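Local coordinates for 39 kDa initiator binding protein (Trichomonas vaginalis, PDB 1Q87) that binds the initiator (Inr) element of core promoters in Trichomonas vaginalis, the chain here being the C-domain of the longer protein, at residues A[33-38]-A[101-106]; A[41-46]-A[96-101]; A[63-68]-A[72-77]; A[178-183]-A[189-194]. All blocks are in the same frame, centred on the assembly; numbering follows the deposited sequence.

From the N terminus, helix 29-47 supplies one side of contact 1 and then of contact 2, and helix 95-105 supplies the other side of both. Contact 3 joins helices 56-67 and 74-84 across a short connection and is nested inside the loop closed by contact 2, which is itself nested inside the loop closed by contact 1. Phe-67 of segment 63-68 packs against residues of contacts 1 and 2. Contact 4 follows in series: it closes a hairpin at the edge of the five-stranded antiparallel sheet, its centre about 16 Å from that of contact 1. Contacts 1 to 3 thus tie the helices together, contact 4 the hairpin and the start of helix 193-199.

Contact 1 of 4, residues A[33-38]-A[101-106]; sequences ETFRAK and FLAMFG
The ring of Phe-35 points with its far end into helix 95-105, where it overlaps Leu-102 and Ala-103. Its CZ atom approaches the backbone N of Ala-103 at 3.7 Å and the methyl CB of the same residue at 4.1 Å from CZ. The neighbouring CE2 meets Leu-102 CB at 4.0 Å, and this methylene lies at the ring edge, near its plane. With CG opposite the backbone N (chi1 171°), the phenylalanine sends its ring straight across to the second helix. A long, flat, apolar group suits the place because the CA atoms of Phe-35 and Ala-103 are still 8.5 Å apart, while the small side chain of alanine lets the ring come up to the backbone. Leu-102 offers its root here, and its CD2 branch turns to Phe-67. Tyr-99 adds an edge-to-face neighbour to Phe-35, and Pro-173 also touches it, so the ring is buried. Within helix 29-47, on the side turned from this contact, Arg-36 NE gives a hydrogen bond of 2.8 Å to Glu-33 OE2, met on the syn side of the carboxylate but tilted out of its plane, as part of a salt bridge. The contact is an apolar helix-helix interface, small in area, in which one aromatic side chain bridges two helices of the alpha-helical part of the C-domain.

Contact 2 of 4, residues A[41-46]-A[96-101]; sequences EIWFRL and ADLYKF
Leu-98 reaches across to Ile-42 and Trp-43 with a single methyl group, CD1. This atom lies 3.7 Å from Ile-42 CG2 and also 3.7 Å from the backbone N of Trp-43, with Trp-43 CB at 4.0 Å from the same CD1. Both torsions of the leucine lie far from staggered (chi1 -137°, chi2 -136°), and together they place CD1 against Ile-42 CG2 and Trp-43 N. Ile-42 turns CG2 away from its own N, beside the carbonyl carbon, and this short branch is the one that receives the methyl; its long branch leaves on the other side of CB, with CD1 near Leu-102. The two side chains cross at about a right angle. The helices approach closely here, the CA atoms of Trp-43 and Leu-98 being 7.0 Å apart. Branching at CB suits isoleucine to its place, since it puts CG2 near the backbone, where the leucine methyl arrives. Trp-43 swings its indole past the leucine (chi1 171°), so that Leu-98 CG lies at the ring edge, while NE1 is hydrogen-bonded to the carbonyl O of Asp-51. Helix 56-67 closes the neighbourhood, Phe-67 touching Ile-42 and Leu-59 touching Trp-43, and helix 95-105 follows directly on strand 92-94, which pairs with strand 53-55.

Contact 3 of 4, residues A[63-68]-A[72-77]; sequences AAEYFK and QPKQNA
Lys-68 holds CG between its backbone N and carbonyl carbon (chi1 66°), and later bends at chi3 and chi4 curl its ammonium group onto the loop ahead of the next helix. There NZ donates a hydrogen bond to the carbonyl O of Gln-72, in the carbonyl plane; the 2.5 Å between Lys-68 NZ and Gln-72 O is implausibly short, its exact length doubtful. Lys-74, by contrast, is stretched out from chi1 onward, and its reach lets NZ meet Glu-65 OE2 at 2.8 Å in a salt bridge. The Glu-65 and Lys-74 side chains lie side by side, pointing the same way, and the carboxylate is approached on its anti side. Glu-61 is a second salt-bridge partner of this lysine; the nearby Glu-61 and Glu-65 carboxylates are like charges, and the ammonium group, paired with both, probably eases their repulsion. Helices 56-67 and 74-84 are consecutive here, joined by a short loop, with Pro-73 at the N-cap of the second. Where the backbones come closest, Ala-64 and Ala-77 face each other: their CB atoms are 3.9 Å apart, and their small size permits a CA separation of 5.2 Å. Ala-77 CB also touches Lys-68 CB at 3.6 Å, so the root of the lysine helps fill the corner. Gln-72 uses both ends of its amide. OE1 lies 3.3 Å from Lys-68 CB and accepts a hydrogen bond from the backbone N of Gln-69, while NE2 donates a nearly straight bond of 2.7 Å (167°) to Asn-76 OD1, which lies close to the amide plane.

Contact 4 of 4, residues A[178-183]-A[189-194]; sequences TGQYLM and KYDSWD
The indole of Trp-193 has Leu-182 CD1 over one face, 3.8 Å from the centroid of its six-membered ring, a CH-pi contact for which leucine offers an apolar methyl. Tyr-181 turns its ring edge toward the five-membered ring in an offset edge-to-face pair, with planes at 71°. Trp-193 CD1 lies in turn at the edge of the tyrosine ring, 3.8 Å from Tyr-181 CE1. The phenol is put there by a chi1 of 62°, and its OH accepts a hydrogen bond of 3.2 Å from the backbone N of Trp-193, at the first turn of helix 193-199. Leu-182 belongs to a beta hairpin of strands 182-183 and 189-190 at the edge of the antiparallel sheet; Tyr-181 precedes its first strand and Trp-193 opens the helix after the second. Leu-182 and Tyr-190 form a hydrogen-bonded pair, Tyr-190 N reaching Leu-182 O at 2.9 Å, and their side chains share a face. Met-183 and Lys-189 are the following non-hydrogen-bonded pair. Nearer the solvent, Gln-180 NE2 donates to Asp-191 OD1 at 3.1 Å from above the carboxylate plane. Ser-192 caps the helix that follows, its OG bonded to the backbone N of Lys-195.

Contact 1 of 4, residues A[33-38]-A[101-106]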
# COMPACT_ATOMS: atom_id res chain seq x y z
N GLU A 33 12.10 -0.39 13.11
CA GLU A 33 13.47 -0.07 12.81
C GLU A 33 13.97 -0.91 11.65
O GLU A 33 14.69 -0.42 10.79
CB GLU A 33 14.33 -0.24 14.05
CG GLU A 33 14.11 0.92 15.02
CD GLU A 33 13.86 2.26 14.29
OE1 GLU A 33 14.77 2.72 13.55
OE2 GLU A 33 12.76 2.85 14.46
N THR A 34 13.58 -2.18 11.61
CA THR A 34 13.98 -2.99 10.49
C THR A 34 13.47 -2.32 9.21
O THR A 34 14.21 -2.11 8.24
CB THR A 34 13.38 -4.37 10.55
OG1 THR A 34 13.91 -5.07 11.69
CG2 THR A 34 13.69 -5.14 9.25
N PHE A 35 12.19 -1.95 9.22
CA PHE A 35 11.63 -1.35 8.04
C PHE A 35 12.27 -0.00 7.71
O PHE A 35 12.42 0.36 6.53
CB PHE A 35 10.12 -1.18 8.18
CG PHE A 35 9.51 -0.38 7.09
CD1 PHE A 35 9.17 0.95 7.31
CD2 PHE A 35 9.34 -0.93 5.81
CE1 PHE A 35 8.65 1.72 6.26
CE2 PHE A 35 8.84 -0.17 4.79
CZ PHE A 35 8.49 1.15 5.00
N ARG A 36 12.64 0.73 8.75
CA ARG A 36 13.24 2.03 8.57
C ARG A 36 14.63 1.85 7.96
O ARG A 36 15.06 2.63 7.09
CB ARG A 36 13.35 2.72 9.92
CG ARG A 36 13.47 4.23 9.83
CD ARG A 36 13.65 4.83 11.22
NE ARG A 36 12.57 4.50 12.17
CZ ARG A 36 11.45 5.20 12.34
NH1 ARG A 36 11.22 6.29 11.63
NH2 ARG A 36 10.56 4.80 13.24
N ALA A 37 15.34 0.82 8.43
CA ALA A 37 16.66 0.52 7.92
C ALA A 37 16.55 0.19 6.43
O ALA A 37 17.40 0.61 5.65
CB ALA A 37 17.26 -0.65 8.67
N LYS A 38 15.50 -0.55 6.04
CA LYS A 38 15.33 -0.87 4.63
C LYS A 38 15.10 0.37 3.79
O LYS A 38 15.66 0.49 2.71
CB LYS A 38 14.17 -1.83 4.39
CG LYS A 38 14.58 -3.24 4.14
CD LYS A 38 15.47 -3.41 2.92
CE LYS A 38 16.19 -4.76 3.04
NZ LYS A 38 16.81 -5.19 1.75
N PHE A 101 5.70 5.08 0.31
CA PHE A 101 5.44 4.17 -0.81
C PHE A 101 5.72 2.72 -0.47
O PHE A 101 4.93 1.84 -0.80
CB PHE A 101 6.27 4.60 -2.02
CG PHE A 101 5.99 3.81 -3.25
CD1 PHE A 101 4.77 3.93 -3.89
CD2 PHE A 101 6.93 2.93 -3.75
CE1 PHE A 101 4.48 3.17 -5.02
CE2 PHE A 101 6.66 2.16 -4.88
CZ PHE A 101 5.43 2.29 -5.51
N LEU A 102 6.83 2.47 0.19
CA LEU A 102 7.18 1.12 0.59
C LEU A 102 6.25 0.64 1.74
O LEU A 102 5.96 -0.55 1.88
CB LEU A 102 8.68 1.08 1.01
CG LEU A 102 9.72 1.11 -0.14
CD1 LEU A 102 11.10 1.47 0.37
CD2 LEU A 102 9.78 -0.27 -0.84
N ALA A 103 5.78 1.59 2.54
CA ALA A 103 4.88 1.29 3.66
C ALA A 103 3.55 0.79 3.13
O ALA A 103 2.99 -0.13 3.67
CB ALA A 103 4.65 2.54 4.52
N MET A 104 3.05 1.41 2.06
CA MET A 104 1.79 1.00 1.46
C MET A 104 1.87 -0.33 0.74
O MET A 104 1.04 -1.20 0.95
CB MET A 104 1.27 2.02 0.44
CG MET A 104 1.05 3.42 1.00
SD MET A 104 0.38 4.45 -0.26
CE MET A 104 1.95 5.15 -0.95
N PHE A 105 2.90 -0.50 -0.10
CA PHE A 105 3.02 -1.72 -0.90
C PHE A 105 4.31 -2.55 -0.86
O PHE A 105 4.48 -3.41 -1.70
CB PHE A 105 2.73 -1.38 -2.34
CG PHE A 105 1.42 -0.72 -2.56
CD1 PHE A 105 0.21 -1.43 -2.42
CD2 PHE A 105 1.37 0.60 -2.98
CE1 PHE A 105 -1.02 -0.82 -2.71
CE2 PHE A 105 0.15 1.23 -3.29
CZ PHE A 105 -1.04 0.53 -3.16
N GLY A 106 5.21 -2.29 0.08
CA GLY A 106 6.41 -3.09 0.17
C GLY A 106 6.14 -4.44 0.84
O GLY A 106 5.01 -4.70 1.28

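Contact 2 of 4, residues A[41-46]-A[96-101]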
# COMPACT_ATOMS: atom_id res chain seq x y z
N GLU A 41 18.40 2.04 3.15
CA GLU A 41 19.16 1.32 2.13
C GLU A 41 18.68 1.61 0.70
O GLU A 41 19.46 1.98 -0.19
CB GLU A 41 19.09 -0.19 2.38
CG GLU A 41 19.64 -1.04 1.23
CD GLU A 41 19.22 -2.51 1.31
OE1 GLU A 41 19.21 -3.08 2.43
OE2 GLU A 41 18.92 -3.12 0.25
N ILE A 42 17.38 1.45 0.47
CA ILE A 42 16.85 1.64 -0.88
C ILE A 42 16.94 3.08 -1.38
O ILE A 42 17.16 3.32 -2.58
CB ILE A 42 15.42 1.11 -0.95
CG1 ILE A 42 15.43 -0.40 -0.64
CG2 ILE A 42 14.79 1.44 -2.27
CD1 ILE A 42 14.05 -1.03 -0.69
N TRP A 43 16.77 4.03 -0.47
CA TRP A 43 16.82 5.44 -0.83
C TRP A 43 18.25 5.75 -1.30
O TRP A 43 18.45 6.42 -2.32
CB TRP A 43 16.47 6.30 0.38
CG TRP A 43 16.71 7.76 0.14
CD1 TRP A 43 17.76 8.50 0.60
CD2 TRP A 43 15.94 8.63 -0.71
NE1 TRP A 43 17.70 9.78 0.10
CE2 TRP A 43 16.59 9.89 -0.71
CE3 TRP A 43 14.76 8.48 -1.45
CZ2 TRP A 43 16.11 10.99 -1.43
CZ3 TRP A 43 14.28 9.57 -2.17
CH2 TRP A 43 14.95 10.81 -2.15
N PHE A 44 19.22 5.25 -0.53
CA PHE A 44 20.62 5.44 -0.80
C PHE A 44 21.01 4.80 -2.11
O PHE A 44 21.70 5.42 -2.89
CB PHE A 44 21.47 4.89 0.35
CG PHE A 44 22.95 5.14 0.18
CD1 PHE A 44 23.43 6.44 0.02
CD2 PHE A 44 23.86 4.09 0.18
CE1 PHE A 44 24.79 6.68 -0.13
CE2 PHE A 44 25.22 4.32 0.03
CZ PHE A 44 25.69 5.62 -0.13
N ARG A 45 20.58 3.56 -2.36
CA ARG A 45 20.88 2.90 -3.62
C ARG A 45 20.23 3.62 -4.80
O ARG A 45 20.72 3.56 -5.92
CB ARG A 45 20.38 1.46 -3.60
CG ARG A 45 20.91 0.64 -2.43
CD ARG A 45 20.01 -0.54 -2.12
NE ARG A 45 19.86 -1.39 -3.29
CZ ARG A 45 20.85 -2.09 -3.81
NH1 ARG A 45 22.05 -2.05 -3.25
NH2 ARG A 45 20.64 -2.82 -4.90
N LEU A 46 19.14 4.33 -4.55
CA LEU A 46 18.46 5.03 -5.64
C LEU A 46 18.97 6.45 -5.91
O LEU A 46 18.89 6.96 -7.02
CB LEU A 46 16.95 5.08 -5.35
CG LEU A 46 16.03 3.85 -5.43
CD1 LEU A 46 14.54 4.25 -5.30
CD2 LEU A 46 16.21 3.20 -6.77
N ALA A 96 11.13 10.38 3.00
CA ALA A 96 9.80 10.17 3.54
C ALA A 96 8.80 9.74 2.46
O ALA A 96 7.85 9.03 2.76
CB ALA A 96 9.30 11.42 4.26
N ASP A 97 9.00 10.15 1.21
CA ASP A 97 8.07 9.71 0.13
C ASP A 97 8.29 8.21 -0.16
O ASP A 97 7.32 7.45 -0.35
CB ASP A 97 8.30 10.53 -1.13
CG ASP A 97 8.00 12.01 -0.90
OD1 ASP A 97 6.83 12.33 -0.58
OD2 ASP A 97 8.91 12.86 -1.02
N LEU A 98 9.56 7.77 -0.18
CA LEU A 98 9.88 6.37 -0.40
C LEU A 98 9.31 5.58 0.78
O LEU A 98 8.71 4.52 0.60
CB LEU A 98 11.39 6.14 -0.48
CG LEU A 98 12.10 5.23 -1.51
CD1 LEU A 98 13.14 4.39 -0.82
CD2 LEU A 98 11.15 4.32 -2.23
N TYR A 99 9.50 6.10 2.00
CA TYR A 99 8.98 5.45 3.22
C TYR A 99 7.46 5.19 3.08
O TYR A 99 6.95 4.10 3.33
CB TYR A 99 9.22 6.33 4.44
CG TYR A 99 8.85 5.69 5.76
CD1 TYR A 99 9.84 5.12 6.55
CD2 TYR A 99 7.53 5.68 6.23
CE1 TYR A 99 9.53 4.55 7.80
CE2 TYR A 99 7.20 5.09 7.51
CZ TYR A 99 8.23 4.54 8.27
OH TYR A 99 8.03 4.00 9.52
N LYS A 100 6.75 6.22 2.67
CA LYS A 100 5.32 6.13 2.47
C LYS A 100 4.98 5.04 1.43
O LYS A 100 4.11 4.19 1.67
CB LYS A 100 4.80 7.49 1.98
CG LYS A 100 3.32 7.56 1.76
CD LYS A 100 2.76 8.93 2.20
CE LYS A 100 2.83 9.98 1.09
NZ LYS A 100 1.90 11.14 1.33
N PHE A 101 5.70 5.08 0.31
CA PHE A 101 5.44 4.17 -0.81
C PHE A 101 5.72 2.72 -0.47
O PHE A 101 4.93 1.84 -0.80
CB PHE A 101 6.27 4.60 -2.02
CG PHE A 101 5.99 3.81 -3.25
CD1 PHE A 101 4.77 3.93 -3.89
CD2 PHE A 101 6.93 2.93 -3.75
CE1 PHE A 101 4.48 3.17 -5.02
CE2 PHE A 101 6.66 2.16 -4.88
CZ PHE A 101 5.43 2.29 -5.51

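Contact 3 of 4, residues A[63-68]-A[72-77]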
# COMPACT_ATOMS: atom_id res chain seq x y z
N ALA A 63 13.35 4.25 -9.13
CA ALA A 63 12.49 3.32 -8.40
C ALA A 63 11.87 2.33 -9.40
O ALA A 63 11.81 1.13 -9.10
CB ALA A 63 11.41 4.07 -7.63
N ALA A 64 11.47 2.80 -10.57
CA ALA A 64 10.87 1.90 -11.54
C ALA A 64 11.85 0.78 -11.88
O ALA A 64 11.53 -0.41 -11.74
CB ALA A 64 10.44 2.65 -12.83
N GLU A 65 13.05 1.18 -12.28
CA GLU A 65 14.05 0.24 -12.67
C GLU A 65 14.26 -0.79 -11.59
O GLU A 65 14.42 -1.96 -11.87
CB GLU A 65 15.40 0.93 -12.91
CG GLU A 65 15.55 1.69 -14.23
CD GLU A 65 16.67 2.75 -14.16
OE1 GLU A 65 17.64 2.57 -13.35
OE2 GLU A 65 16.58 3.75 -14.91
N TYR A 66 14.24 -0.35 -10.35
CA TYR A 66 14.54 -1.25 -9.25
C TYR A 66 13.36 -2.04 -8.71
O TYR A 66 13.57 -3.11 -8.15
CB TYR A 66 15.20 -0.44 -8.14
CG TYR A 66 15.71 -1.21 -6.95
CD1 TYR A 66 14.90 -1.44 -5.84
CD2 TYR A 66 17.03 -1.62 -6.89
CE1 TYR A 66 15.41 -2.05 -4.68
CE2 TYR A 66 17.54 -2.25 -5.74
CZ TYR A 66 16.72 -2.46 -4.65
OH TYR A 66 17.23 -3.10 -3.53
N PHE A 67 12.14 -1.53 -8.89
CA PHE A 67 10.95 -2.21 -8.37
C PHE A 67 10.13 -3.00 -9.41
O PHE A 67 9.34 -3.84 -9.02
CB PHE A 67 10.01 -1.20 -7.70
CG PHE A 67 10.57 -0.51 -6.49
CD1 PHE A 67 11.59 -1.06 -5.75
CD2 PHE A 67 10.03 0.71 -6.08
CE1 PHE A 67 12.06 -0.43 -4.64
CE2 PHE A 67 10.49 1.35 -4.98
CZ PHE A 67 11.50 0.79 -4.25
N LYS A 68 10.26 -2.71 -10.70
CA LYS A 68 9.46 -3.46 -11.69
C LYS A 68 9.78 -4.95 -11.75
O LYS A 68 10.73 -5.46 -11.12
CB LYS A 68 9.64 -2.88 -13.09
CG LYS A 68 11.06 -3.03 -13.67
CD LYS A 68 11.12 -2.26 -15.00
CE LYS A 68 11.98 -2.95 -16.06
NZ LYS A 68 11.59 -4.38 -16.31
N GLN A 72 8.38 -6.66 -16.77
CA GLN A 72 7.51 -5.47 -16.75
C GLN A 72 8.15 -4.32 -17.52
O GLN A 72 9.32 -4.00 -17.32
CB GLN A 72 7.21 -5.05 -15.29
CG GLN A 72 6.24 -3.87 -15.16
CD GLN A 72 5.92 -3.53 -13.71
OE1 GLN A 72 6.54 -4.04 -12.78
NE2 GLN A 72 4.93 -2.64 -13.52
N PRO A 73 7.40 -3.72 -18.45
CA PRO A 73 7.97 -2.59 -19.21
C PRO A 73 8.31 -1.43 -18.23
O PRO A 73 7.52 -1.12 -17.32
CB PRO A 73 6.87 -2.20 -20.17
CG PRO A 73 5.98 -3.46 -20.27
CD PRO A 73 6.01 -3.99 -18.86
N LYS A 74 9.48 -0.82 -18.40
CA LYS A 74 9.89 0.28 -17.53
C LYS A 74 8.87 1.42 -17.53
O LYS A 74 8.59 2.01 -16.49
CB LYS A 74 11.26 0.81 -17.94
CG LYS A 74 11.76 1.98 -17.09
CD LYS A 74 13.23 2.23 -17.41
CE LYS A 74 13.80 3.46 -16.71
NZ LYS A 74 15.15 3.82 -17.26
N GLN A 75 8.31 1.70 -18.70
CA GLN A 75 7.34 2.78 -18.82
C GLN A 75 6.13 2.50 -17.98
O GLN A 75 5.57 3.43 -17.36
CB GLN A 75 6.89 3.00 -20.26
CG GLN A 75 7.42 4.30 -20.85
CD GLN A 75 7.12 5.50 -19.97
OE1 GLN A 75 8.00 6.34 -19.72
NE2 GLN A 75 5.87 5.59 -19.49
N ASN A 76 5.72 1.24 -17.96
CA ASN A 76 4.56 0.88 -17.16
C ASN A 76 4.81 1.11 -15.68
O ASN A 76 4.00 1.72 -15.00
CB ASN A 76 4.16 -0.57 -17.37
CG ASN A 76 3.09 -1.01 -16.41
OD1 ASN A 76 3.35 -1.73 -15.45
ND2 ASN A 76 1.88 -0.55 -16.65
N ALA A 77 5.95 0.63 -15.20
CA ALA A 77 6.28 0.77 -13.80
C ALA A 77 6.31 2.26 -13.43
O ALA A 77 5.90 2.63 -12.33
CB ALA A 77 7.62 0.12 -13.53

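Contact 4 of 4, residues A[178-183]-A[189-194]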
# COMPACT_ATOMS: atom_id res chain seq x y z
N THR A 178 3.77 -13.18 -0.98
CA THR A 178 3.63 -14.63 -0.92
C THR A 178 3.06 -15.04 0.43
O THR A 178 2.36 -16.05 0.53
CB THR A 178 5.00 -15.38 -1.17
OG1 THR A 178 5.89 -15.16 -0.08
CG2 THR A 178 5.65 -14.89 -2.43
N GLY A 179 3.33 -14.25 1.46
CA GLY A 179 2.81 -14.55 2.79
C GLY A 179 1.54 -13.80 3.22
O GLY A 179 0.77 -13.26 2.40
N GLN A 180 1.31 -13.81 4.54
CA GLN A 180 0.17 -13.12 5.14
C GLN A 180 0.67 -11.69 5.48
O GLN A 180 1.23 -11.43 6.56
CB GLN A 180 -0.25 -13.86 6.39
CG GLN A 180 -0.64 -15.29 6.11
CD GLN A 180 -1.44 -15.91 7.25
OE1 GLN A 180 -0.91 -16.13 8.34
NE2 GLN A 180 -2.73 -16.15 7.02
N TYR A 181 0.45 -10.77 4.56
CA TYR A 181 0.98 -9.41 4.68
C TYR A 181 -0.03 -8.34 5.10
O TYR A 181 0.25 -7.15 4.95
CB TYR A 181 1.64 -9.02 3.36
CG TYR A 181 0.66 -9.01 2.18
CD1 TYR A 181 -0.11 -7.88 1.89
CD2 TYR A 181 0.54 -10.13 1.34
CE1 TYR A 181 -0.96 -7.86 0.78
CE2 TYR A 181 -0.31 -10.11 0.22
CZ TYR A 181 -1.04 -8.99 -0.05
OH TYR A 181 -1.86 -9.00 -1.14
N LEU A 182 -1.20 -8.78 5.55
CA LEU A 182 -2.22 -7.89 6.03
C LEU A 182 -2.56 -8.34 7.45
O LEU A 182 -2.57 -9.53 7.74
CB LEU A 182 -3.44 -7.92 5.12
CG LEU A 182 -3.22 -7.29 3.74
CD1 LEU A 182 -4.57 -7.18 3.03
CD2 LEU A 182 -2.57 -5.92 3.87
N MET A 183 -2.78 -7.37 8.34
CA MET A 183 -3.12 -7.63 9.74
C MET A 183 -4.02 -6.51 10.23
O MET A 183 -3.83 -5.33 9.83
CB MET A 183 -1.86 -7.70 10.62
CG MET A 183 -2.18 -8.01 12.07
SD MET A 183 -0.78 -8.64 13.07
CE MET A 183 0.29 -7.35 12.94
N LYS A 189 -4.14 -11.95 10.82
CA LYS A 189 -3.47 -11.88 9.52
C LYS A 189 -4.35 -12.36 8.37
O LYS A 189 -5.29 -13.11 8.57
CB LYS A 189 -2.17 -12.69 9.58
CG LYS A 189 -1.26 -12.28 10.75
CD LYS A 189 0.17 -12.81 10.66
CE LYS A 189 0.30 -14.24 11.16
NZ LYS A 189 0.07 -14.35 12.63
N TYR A 190 -4.07 -11.90 7.16
CA TYR A 190 -4.83 -12.32 5.99
C TYR A 190 -3.81 -12.65 4.91
O TYR A 190 -2.68 -12.18 4.96
CB TYR A 190 -5.79 -11.23 5.53
CG TYR A 190 -6.84 -10.89 6.55
CD1 TYR A 190 -8.00 -11.67 6.69
CD2 TYR A 190 -6.65 -9.83 7.44
CE1 TYR A 190 -8.93 -11.39 7.70
CE2 TYR A 190 -7.57 -9.55 8.44
CZ TYR A 190 -8.71 -10.33 8.57
OH TYR A 190 -9.60 -10.01 9.57
N ASP A 191 -4.21 -13.48 3.95
CA ASP A 191 -3.31 -13.91 2.90
C ASP A 191 -3.05 -12.84 1.86
O ASP A 191 -1.94 -12.72 1.36
CB ASP A 191 -3.85 -15.16 2.19
CG ASP A 191 -3.84 -16.40 3.07
OD1 ASP A 191 -2.99 -16.49 3.98
OD2 ASP A 191 -4.67 -17.30 2.84
N SER A 192 -4.06 -12.06 1.51
CA SER A 192 -3.88 -11.06 0.48
C SER A 192 -4.99 -10.04 0.57
O SER A 192 -5.95 -10.22 1.33
CB SER A 192 -3.99 -11.73 -0.86
OG SER A 192 -5.37 -11.87 -1.18
N TRP A 193 -4.90 -9.00 -0.24
CA TRP A 193 -5.97 -8.02 -0.22
C TRP A 193 -7.29 -8.67 -0.63
O TRP A 193 -8.32 -8.42 0.00
CB TRP A 193 -5.69 -6.85 -1.16
CG TRP A 193 -4.67 -5.88 -0.67
CD1 TRP A 193 -3.43 -5.68 -1.17
CD2 TRP A 193 -4.83 -4.90 0.38
NE1 TRP A 193 -2.81 -4.65 -0.53
CE2 TRP A 193 -3.64 -4.15 0.43
CE3 TRP A 193 -5.87 -4.60 1.28
CZ2 TRP A 193 -3.45 -3.10 1.35
CZ3 TRP A 193 -5.68 -3.55 2.19
CH2 TRP A 193 -4.48 -2.82 2.22
N ASP A 194 -7.26 -9.49 -1.69
CA ASP A 194 -8.45 -10.17 -2.23
C ASP A 194 -9.18 -11.00 -1.15
O ASP A 194 -10.41 -10.93 -1.02
CB ASP A 194 -8.03 -11.09 -3.38
CG ASP A 194 -7.15 -10.37 -4.42
OD1 ASP A 194 -7.70 -9.73 -5.36
OD2 ASP A 194 -5.89 -10.43 -4.28